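Local coordinates for protein putative thiol-disulfide isomerase or thioredoxin (Salmonella enterica subsp. enterica serovar Typhimurium, PDB 3L9V) that probably catalyses thiol-disulfide exchange, as a DsbA-like member of the thioredoxin superfamily, at residues V18-S23 with P147-R152. Residues are numbered along the deposited sequence; the frame is centred on the assembly and turned at random.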
# COMPACT_ATOMS: atom_id res chain seq x y z
N VAL A 18 -2.16 -11.42 1.08
CA VAL A 18 -1.23 -10.42 1.60
C VAL A 18 -1.88 -9.05 1.57
O VAL A 18 -2.53 -8.66 0.59
CB VAL A 18 0.11 -10.37 0.81
CG1 VAL A 18 1.05 -9.34 1.43
CG2 VAL A 18 0.78 -11.72 0.80
N VAL A 19 -1.73 -8.32 2.66
CA VAL A 19 -2.18 -6.95 2.75
C VAL A 19 -0.98 -6.10 3.18
O VAL A 19 -0.26 -6.48 4.10
CB VAL A 19 -3.28 -6.81 3.80
CG1 VAL A 19 -3.60 -5.34 4.08
CG2 VAL A 19 -4.53 -7.59 3.37
N GLU A 20 -0.77 -4.98 2.50
CA GLU A 20 0.25 -4.02 2.93
C GLU A 20 -0.32 -2.60 3.16
O GLU A 20 -0.87 -1.98 2.25
CB GLU A 20 1.40 -3.98 1.92
CG GLU A 20 2.45 -2.95 2.25
CD GLU A 20 3.57 -2.86 1.22
OE1 GLU A 20 3.74 -3.78 0.39
OE2 GLU A 20 4.28 -1.84 1.24
N PHE A 21 -0.24 -2.12 4.39
CA PHE A 21 -0.58 -0.73 4.67
C PHE A 21 0.68 0.09 4.42
O PHE A 21 1.78 -0.27 4.88
CB PHE A 21 -1.06 -0.55 6.10
CG PHE A 21 -2.42 -1.17 6.37
CD1 PHE A 21 -2.56 -2.54 6.56
CD2 PHE A 21 -3.56 -0.37 6.42
CE1 PHE A 21 -3.81 -3.11 6.82
CE2 PHE A 21 -4.83 -0.94 6.65
CZ PHE A 21 -4.95 -2.31 6.86
N PHE A 22 0.52 1.19 3.67
CA PHE A 22 1.66 1.99 3.22
C PHE A 22 1.25 3.46 3.18
O PHE A 22 0.06 3.78 3.29
CB PHE A 22 2.15 1.55 1.82
CG PHE A 22 1.27 2.08 0.65
CD1 PHE A 22 -0.01 1.59 0.43
CD2 PHE A 22 1.74 3.09 -0.18
CE1 PHE A 22 -0.81 2.08 -0.63
CE2 PHE A 22 0.97 3.59 -1.23
CZ PHE A 22 -0.31 3.08 -1.46
N SER A 23 2.23 4.34 3.00
CA SER A 23 1.96 5.75 2.80
C SER A 23 2.88 6.32 1.72
O SER A 23 4.03 5.94 1.66
CB SER A 23 2.21 6.52 4.09
OG SER A 23 2.21 7.92 3.82
N PRO A 147 5.87 0.62 6.26
CA PRO A 147 4.89 -0.31 5.69
C PRO A 147 4.51 -1.39 6.71
O PRO A 147 5.35 -1.78 7.51
CB PRO A 147 5.71 -0.98 4.59
CG PRO A 147 7.10 -0.95 5.14
CD PRO A 147 7.21 0.41 5.70
N SER A 148 3.27 -1.85 6.71
CA SER A 148 2.90 -2.96 7.58
C SER A 148 2.30 -4.02 6.71
O SER A 148 1.23 -3.81 6.12
CB SER A 148 1.87 -2.52 8.63
OG SER A 148 2.46 -1.82 9.70
N VAL A 149 3.02 -5.14 6.60
CA VAL A 149 2.62 -6.26 5.76
C VAL A 149 1.98 -7.35 6.63
O VAL A 149 2.53 -7.75 7.65
CB VAL A 149 3.83 -6.87 5.09
CG1 VAL A 149 3.42 -8.11 4.28
CG2 VAL A 149 4.53 -5.81 4.20
N TYR A 150 0.79 -7.81 6.23
CA TYR A 150 0.06 -8.86 6.96
C TYR A 150 -0.23 -10.02 6.03
O TYR A 150 -0.64 -9.82 4.89
CB TYR A 150 -1.26 -8.33 7.50
CG TYR A 150 -1.08 -7.20 8.45
CD1 TYR A 150 -1.02 -5.88 7.99
CD2 TYR A 150 -0.93 -7.43 9.82
CE1 TYR A 150 -0.84 -4.84 8.86
CE2 TYR A 150 -0.74 -6.39 10.69
CZ TYR A 150 -0.69 -5.09 10.21
OH TYR A 150 -0.51 -4.04 11.08
N VAL A 151 -0.01 -11.23 6.53
CA VAL A 151 -0.21 -12.43 5.73
C VAL A 151 -1.46 -13.18 6.25
O VAL A 151 -1.64 -13.33 7.46
CB VAL A 151 1.03 -13.31 5.74
CG1 VAL A 151 0.86 -14.50 4.81
CG2 VAL A 151 2.27 -12.48 5.33
N ARG A 152 -2.33 -13.57 5.31
CA ARG A 152 -3.59 -14.28 5.61
C ARG A 152 -4.41 -13.74 6.77
O ARG A 152 -5.10 -14.48 7.47
CB ARG A 152 -3.34 -15.77 5.77
CG ARG A 152 -2.88 -16.43 4.47
CD ARG A 152 -1.99 -17.65 4.68
NE ARG A 152 -2.71 -18.82 5.18
CZ ARG A 152 -2.12 -19.97 5.52
NH1 ARG A 152 -2.86 -20.97 5.97
NH2 ARG A 152 -0.80 -20.11 5.42
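Val-19 and Tyr-150 pair through both backbone groups, Val-19 N reaching Tyr-150 O at 2.9 Å and Tyr-150 N reaching Val-19 O at 2.7 Å. Phe-21 and Ser-148 form the second hydrogen-bonded pair, again with both bonds made, joining strands 18-22 and 148-151 antiparallel at 165°. In the non-hydrogen-bonded pairs the alpha carbons serve instead: Glu-20 CA lies 3.3 Å from Ser-148 O in a CA-H...O contact. Just before strand 148-151 begins, Pro-147 CA makes a similar contact with Phe-21 O.

Side-chain packing differs on the two faces. On that of Val-18, Glu-20 and Val-149, the beta-branched valines suit extended backbone and meet through Val-18 CG1 and Val-149 CG1, 3.9 Å apart; in each, the branch anti to the backbone N reaches across. Glu-20 runs out extended, its aliphatic CG packing on Val-149 CG2 while its carboxylate OE2 lies 3.7 Å from Pro-147 CB. On the other face, Phe-21 CD1 comes within 3.7 Å of Tyr-150 CE1. Both rings swing anti to their carbonyl carbons, and the side chains cross at about a right angle, with ring planes at 90°. The small Ser-148 turns its OG back to Gly-145 O.

Strand 52-56 flanks Val-18 to Phe-22 in parallel; these three strands form the middle and one edge of the mixed sheet of the thioredoxin fold. Pro-147 follows a cis peptide and touches Cys-26 and Cys-29, the two cysteines of the Cys-Pro-Pro-Cys sequence where helix 27-35 starts, consistent with the cis-proline beside the redox site of DsbA-like enzymes. Regular backbone bonding between buried strands thus links the framework directly to the proline facing the probable reactive cysteines.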